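Local atomic coordinates of F21M12.9 protein (Arabidopsis thaliana, PDB entry 3ADG), a protein that binds double-stranded RNA and assists DICER-LIKE 1 in accurate processing of primary microRNA transcripts to microRNAs in the nucleus, this chain being its first RNA-binding domain. Residues 10-15 with 40-45; 21-26 with 62-67. One frame throughout, in Å; residues are numbered along the deposited sequence.

How the contacts relate
Both contacts fasten a helix to the same three-stranded antiparallel sheet of this RNA-binding domain. Contact 1 sets helix 5-15 against the end of the middle strand, 35-42, while contact 2 sets helix 56-71 against the outer strand 22-28. Their centres lie about 10 Å apart; contact 2 sits about 1 Å from the centre of the chain and contact 1 about 11 Å from it. The two meet where the strands pair: Ile41 N probably donates to Val22 O at 2.8 Å. Val40 packs there too, its CG2 lying 3.5 Å from Tyr23 CE2. Along the chain the segments of the two contacts alternate.

Contact 1. Residues 10-15 with 40-45; sequences QEYAQK and VILDGV
The Tyr12 ring takes the CD2 methyl of Leu42 at an oblique angle, nearest its CD2 and CE2 atoms. Leu42 CD2 is 4.0 Å from Tyr12 CD2 and almost as near, at 4.1 Å, to Tyr12 CE2, so the methyl is shared between two ring carbons. Beyond these segments the same ring meets that of Tyr16, their planes at about 30°, and touches Leu71. The other branch of Leu42 meets the methyl of the next helix residue: Leu42 CD1 lies 3.8 Å from Ala13 CB. One leucine fork thus spans two consecutive residues of helix 5-15; its CG lies anti to the backbone N (chi1 177°), which carries both methyls across. Within the alpha-beta-beta-beta-alpha fold of the double-stranded RNA-binding domain, this is where the first helix meets the last residue of the middle strand. Leu71, the last residue of helix 56-71, also touches Leu42, so both helices reach this one side chain. Immediately afterwards the chain reverses in a type I' beta turn from Leu42 to Val45, with Asp43 and Gly44 both at positive phi. The tight hairpin is closed by two backbone bonds: Val45 N gives to Leu42 O at 2.8 Å, and Leu42 N gives to Val45 O at 2.9 Å.

Contact 2. Residues 21-26 with 62-67; sequences PVYEIV and SAAEVA
Tyr23 reaches from its strand to Ala63 and Ala64 on helix 56-71, at the centre of the alpha-beta-beta-beta-alpha fold of a double-stranded RNA-binding domain, where that helix lies on the sheet. The contact between the segments is van der Waals packing, and it is small: 92 Å² is buried, counting both sides. The nearest CA atoms, those of Tyr23 and Ala63, remain 8.3 Å apart. The CA-CB bond of Tyr23 does not aim at the helix; it is the far end of the side chain that closes the distance, CG standing anti to the carbonyl carbon (chi1 -64°). Phe5, from helix 5-15, adds to the packing by touching Ala64. Polar interactions surround this patch. Ser62 OG is hydrogen-bonded to Leu50 N, tying the helix to the loop before it, and Glu24 OE2 makes a salt bridge with Arg46 NH2. Tyr23 also enters a cation-pi interaction with Lys6, which brings helix 5-15 to the same ring. Inside helix 56-71 Val66 N bonds to Ser62 O at 3.0 Å, and Ala67 N to Ala63 O at 2.9 Å. Of the two methyls, Ala63 CB comes to the ring edge near its plane, 4.5 Å from Tyr23 CE2; Ala64 CB sits by the phenol oxygen, 3.7 Å from Tyr23 OH.

Contact 1. Residues 10-15 with 40-45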
loop_
_atom_site.group_PDB
_atom_site.type_symbol
_atom_site.label_atom_id
_atom_site.label_comp_id
_atom_site.label_asym_id
_atom_site.label_seq_id
_atom_site.Cartn_x
_atom_site.Cartn_y
_atom_site.Cartn_z
ATOM N N GLN A 10 -5.172 3.811 -7.550
ATOM C CA GLN A 10 -5.996 5.027 -7.569
ATOM C C GLN A 10 -6.935 5.052 -8.788
ATOM O O GLN A 10 -8.108 5.415 -8.695
ATOM C CB GLN A 10 -5.101 6.278 -7.539
ATOM C CG GLN A 10 -5.898 7.548 -7.682
ATOM C CD GLN A 10 -7.011 7.601 -6.669
ATOM O OE1 GLN A 10 -8.186 7.519 -7.014
ATOM N NE2 GLN A 10 -6.646 7.706 -5.403
ATOM N N GLU A 11 -6.427 4.634 -9.934
ATOM C CA GLU A 11 -7.240 4.626 -11.141
ATOM C C GLU A 11 -8.406 3.631 -10.975
ATOM O O GLU A 11 -9.547 3.916 -11.389
ATOM C CB GLU A 11 -6.385 4.234 -12.330
ATOM C CG GLU A 11 -5.445 5.333 -12.765
ATOM C CD GLU A 11 -4.583 4.909 -13.936
ATOM O OE1 GLU A 11 -4.979 3.955 -14.656
ATOM O OE2 GLU A 11 -3.509 5.535 -14.122
ATOM N N TYR A 12 -8.085 2.469 -10.407
ATOM C CA TYR A 12 -9.084 1.456 -10.062
ATOM C C TYR A 12 -10.180 2.029 -9.150
ATOM O O TYR A 12 -11.394 1.875 -9.432
ATOM C CB TYR A 12 -8.425 0.241 -9.400
ATOM C CG TYR A 12 -9.451 -0.829 -9.026
ATOM C CD1 TYR A 12 -9.690 -1.920 -9.868
ATOM C CD2 TYR A 12 -10.188 -0.732 -7.831
ATOM C CE1 TYR A 12 -10.647 -2.913 -9.532
ATOM C CE2 TYR A 12 -11.140 -1.709 -7.478
ATOM C CZ TYR A 12 -11.369 -2.800 -8.352
ATOM O OH TYR A 12 -12.313 -3.768 -8.019
ATOM N N ALA A 13 -9.742 2.677 -8.065
ATOM C CA ALA A 13 -10.664 3.314 -7.115
ATOM C C ALA A 13 -11.614 4.255 -7.860
ATOM O O ALA A 13 -12.839 4.204 -7.693
ATOM C CB ALA A 13 -9.899 4.041 -6.055
ATOM N N GLN A 14 -11.057 5.087 -8.719
ATOM C CA GLN A 14 -11.868 6.098 -9.381
ATOM C C GLN A 14 -12.851 5.443 -10.349
ATOM O O GLN A 14 -14.016 5.808 -10.377
ATOM C CB GLN A 14 -10.966 7.076 -10.105
ATOM C CG GLN A 14 -11.676 8.328 -10.555
ATOM C CD GLN A 14 -10.734 9.186 -11.321
ATOM O OE1 GLN A 14 -10.693 9.128 -12.552
ATOM N NE2 GLN A 14 -9.919 9.936 -10.611
ATOM N N LYS A 15 -12.364 4.461 -11.116
ATOM C CA LYS A 15 -13.191 3.711 -12.069
ATOM C C LYS A 15 -14.426 3.085 -11.406
ATOM O O LYS A 15 -15.552 3.179 -11.925
ATOM C CB LYS A 15 -12.361 2.644 -12.768
ATOM C CG LYS A 15 -13.147 1.684 -13.645
ATOM C CD LYS A 15 -12.181 0.874 -14.503
ATOM C CE LYS A 15 -12.891 -0.308 -15.163
ATOM N NZ LYS A 15 -11.997 -1.079 -16.112
ATOM N N VAL A 40 -2.841 -0.731 2.967
ATOM C CA VAL A 40 -3.727 0.092 2.141
ATOM C C VAL A 40 -5.157 -0.336 2.407
ATOM O O VAL A 40 -5.466 -1.551 2.475
ATOM C CB VAL A 40 -3.376 0.109 0.599
ATOM C CG1 VAL A 40 -3.586 -1.247 -0.058
ATOM C CG2 VAL A 40 -4.186 1.207 -0.155
ATOM N N ILE A 41 -6.025 0.664 2.540
ATOM C CA ILE A 41 -7.427 0.441 2.786
ATOM C C ILE A 41 -8.247 0.990 1.615
ATOM O O ILE A 41 -8.183 2.190 1.293
ATOM C CB ILE A 41 -7.870 1.048 4.133
ATOM C CG1 ILE A 41 -6.984 0.510 5.274
ATOM C CG2 ILE A 41 -9.336 0.748 4.398
ATOM C CD1 ILE A 41 -5.848 1.483 5.750
ATOM N N LEU A 42 -8.998 0.088 0.987
ATOM C CA LEU A 42 -9.824 0.411 -0.179
ATOM C C LEU A 42 -11.177 -0.275 -0.057
ATOM O O LEU A 42 -11.254 -1.482 0.176
ATOM C CB LEU A 42 -9.116 -0.015 -1.489
ATOM C CG LEU A 42 -9.924 0.210 -2.783
ATOM C CD1 LEU A 42 -10.162 1.714 -3.066
ATOM C CD2 LEU A 42 -9.281 -0.539 -3.960
ATOM N N ASP A 43 -12.250 0.497 -0.207
ATOM C CA ASP A 43 -13.610 -0.062 -0.129
ATOM C C ASP A 43 -13.767 -0.935 1.125
ATOM O O ASP A 43 -14.320 -2.036 1.046
ATOM C CB ASP A 43 -13.919 -0.871 -1.399
ATOM C CG ASP A 43 -15.414 -1.150 -1.579
ATOM O OD1 ASP A 43 -16.244 -0.374 -1.059
ATOM O OD2 ASP A 43 -15.746 -2.147 -2.256
ATOM N N GLY A 44 -13.243 -0.460 2.256
ATOM C CA GLY A 44 -13.327 -1.188 3.526
ATOM C C GLY A 44 -12.313 -2.315 3.716
ATOM O O GLY A 44 -12.119 -2.790 4.843
ATOM N N VAL A 45 -11.683 -2.745 2.616
ATOM C CA VAL A 45 -10.814 -3.920 2.603
ATOM C C VAL A 45 -9.357 -3.513 2.877
ATOM O O VAL A 45 -8.848 -2.554 2.281
ATOM C CB VAL A 45 -10.878 -4.683 1.243
ATOM C CG1 VAL A 45 -10.112 -6.022 1.366
ATOM C CG2 VAL A 45 -12.343 -4.937 0.796
#

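Contact 2. Residues 21-26 with 62-67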
loop_
_atom_site.group_PDB
_atom_site.type_symbol
_atom_site.label_atom_id
_atom_site.label_comp_id
_atom_site.label_asym_id
_atom_site.label_seq_id
_atom_site.Cartn_x
_atom_site.Cartn_y
_atom_site.Cartn_z
ATOM N N PRO A 21 -7.652 5.214 -2.239
ATOM C CA PRO A 21 -7.050 4.319 -1.240
ATOM C C PRO A 21 -6.307 5.149 -0.221
ATOM O O PRO A 21 -5.645 6.128 -0.585
ATOM C CB PRO A 21 -6.035 3.486 -2.045
ATOM C CG PRO A 21 -6.506 3.533 -3.466
ATOM C CD PRO A 21 -7.254 4.861 -3.620
ATOM N N VAL A 22 -6.434 4.781 1.051
ATOM C CA VAL A 22 -5.644 5.394 2.098
ATOM C C VAL A 22 -4.588 4.394 2.630
ATOM O O VAL A 22 -4.827 3.205 2.681
ATOM C CB VAL A 22 -6.506 5.932 3.263
ATOM C CG1 VAL A 22 -7.168 4.821 4.075
ATOM C CG2 VAL A 22 -5.646 6.728 4.175
ATOM N N TYR A 23 -3.458 4.934 3.068
ATOM C CA TYR A 23 -2.333 4.154 3.521
ATOM C C TYR A 23 -2.058 4.390 5.004
ATOM O O TYR A 23 -1.929 5.539 5.452
ATOM C CB TYR A 23 -1.094 4.489 2.677
ATOM C CG TYR A 23 -1.270 4.097 1.244
ATOM C CD1 TYR A 23 -1.956 4.930 0.364
ATOM C CD2 TYR A 23 -0.798 2.855 0.779
ATOM C CE1 TYR A 23 -2.148 4.554 -0.979
ATOM C CE2 TYR A 23 -0.974 2.473 -0.554
ATOM C CZ TYR A 23 -1.677 3.319 -1.415
ATOM O OH TYR A 23 -1.890 2.947 -2.720
ATOM N N GLU A 24 -1.974 3.299 5.757
ATOM C CA GLU A 24 -1.401 3.345 7.097
ATOM C C GLU A 24 0.079 2.953 6.958
ATOM O O GLU A 24 0.409 2.011 6.223
ATOM C CB GLU A 24 -2.118 2.367 8.026
ATOM C CG GLU A 24 -3.537 2.730 8.417
ATOM C CD GLU A 24 -4.245 1.558 9.074
ATOM O OE1 GLU A 24 -5.443 1.672 9.334
ATOM O OE2 GLU A 24 -3.582 0.517 9.312
ATOM N N ILE A 25 0.955 3.725 7.599
ATOM C CA ILE A 25 2.399 3.485 7.596
ATOM C C ILE A 25 2.812 3.048 9.013
ATOM O O ILE A 25 2.546 3.757 9.983
ATOM C CB ILE A 25 3.196 4.779 7.195
ATOM C CG1 ILE A 25 2.756 5.312 5.807
ATOM C CG2 ILE A 25 4.703 4.549 7.263
ATOM C CD1 ILE A 25 3.160 6.759 5.515
ATOM N N VAL A 26 3.447 1.884 9.122
ATOM C CA VAL A 26 4.019 1.407 10.375
ATOM C C VAL A 26 5.559 1.453 10.325
ATOM O O VAL A 26 6.195 0.983 9.368
ATOM C CB VAL A 26 3.499 -0.021 10.765
ATOM C CG1 VAL A 26 4.299 -0.610 11.953
ATOM C CG2 VAL A 26 2.024 0.053 11.125
ATOM N N SER A 62 4.226 -1.560 -2.124
ATOM C CA SER A 62 4.075 -3.015 -1.908
ATOM C C SER A 62 2.602 -3.354 -1.529
ATOM O O SER A 62 2.032 -4.319 -2.057
ATOM C CB SER A 62 5.066 -3.484 -0.844
ATOM O OG SER A 62 4.832 -4.849 -0.461
ATOM N N ALA A 63 2.023 -2.541 -0.649
ATOM C CA ALA A 63 0.615 -2.682 -0.234
ATOM C C ALA A 63 -0.295 -2.574 -1.481
ATOM O O ALA A 63 -1.233 -3.388 -1.628
ATOM C CB ALA A 63 0.232 -1.607 0.801
ATOM N N ALA A 64 -0.023 -1.574 -2.340
ATOM C CA ALA A 64 -0.835 -1.339 -3.556
ATOM C C ALA A 64 -0.712 -2.539 -4.497
ATOM O O ALA A 64 -1.715 -3.005 -5.034
ATOM C CB ALA A 64 -0.415 -0.045 -4.250
ATOM N N GLU A 65 0.500 -3.095 -4.610
ATOM C CA GLU A 65 0.716 -4.281 -5.426
ATOM C C GLU A 65 -0.160 -5.446 -4.936
ATOM O O GLU A 65 -0.818 -6.128 -5.734
ATOM C CB GLU A 65 2.175 -4.715 -5.378
ATOM C CG GLU A 65 2.372 -6.020 -6.210
ATOM C CD GLU A 65 3.779 -6.560 -6.202
ATOM O OE1 GLU A 65 3.991 -7.595 -6.876
ATOM O OE2 GLU A 65 4.656 -5.931 -5.593
ATOM N N VAL A 66 -0.137 -5.669 -3.622
ATOM C CA VAL A 66 -0.938 -6.742 -2.994
ATOM C C VAL A 66 -2.415 -6.536 -3.294
ATOM O O VAL A 66 -3.100 -7.470 -3.715
ATOM C CB VAL A 66 -0.686 -6.826 -1.476
ATOM C CG1 VAL A 66 -1.695 -7.765 -0.791
ATOM C CG2 VAL A 66 0.807 -7.286 -1.230
ATOM N N ALA A 67 -2.887 -5.297 -3.101
ATOM C CA ALA A 67 -4.292 -4.922 -3.391
ATOM C C ALA A 67 -4.681 -5.270 -4.837
ATOM O O ALA A 67 -5.674 -5.991 -5.077
ATOM C CB ALA A 67 -4.506 -3.400 -3.116
#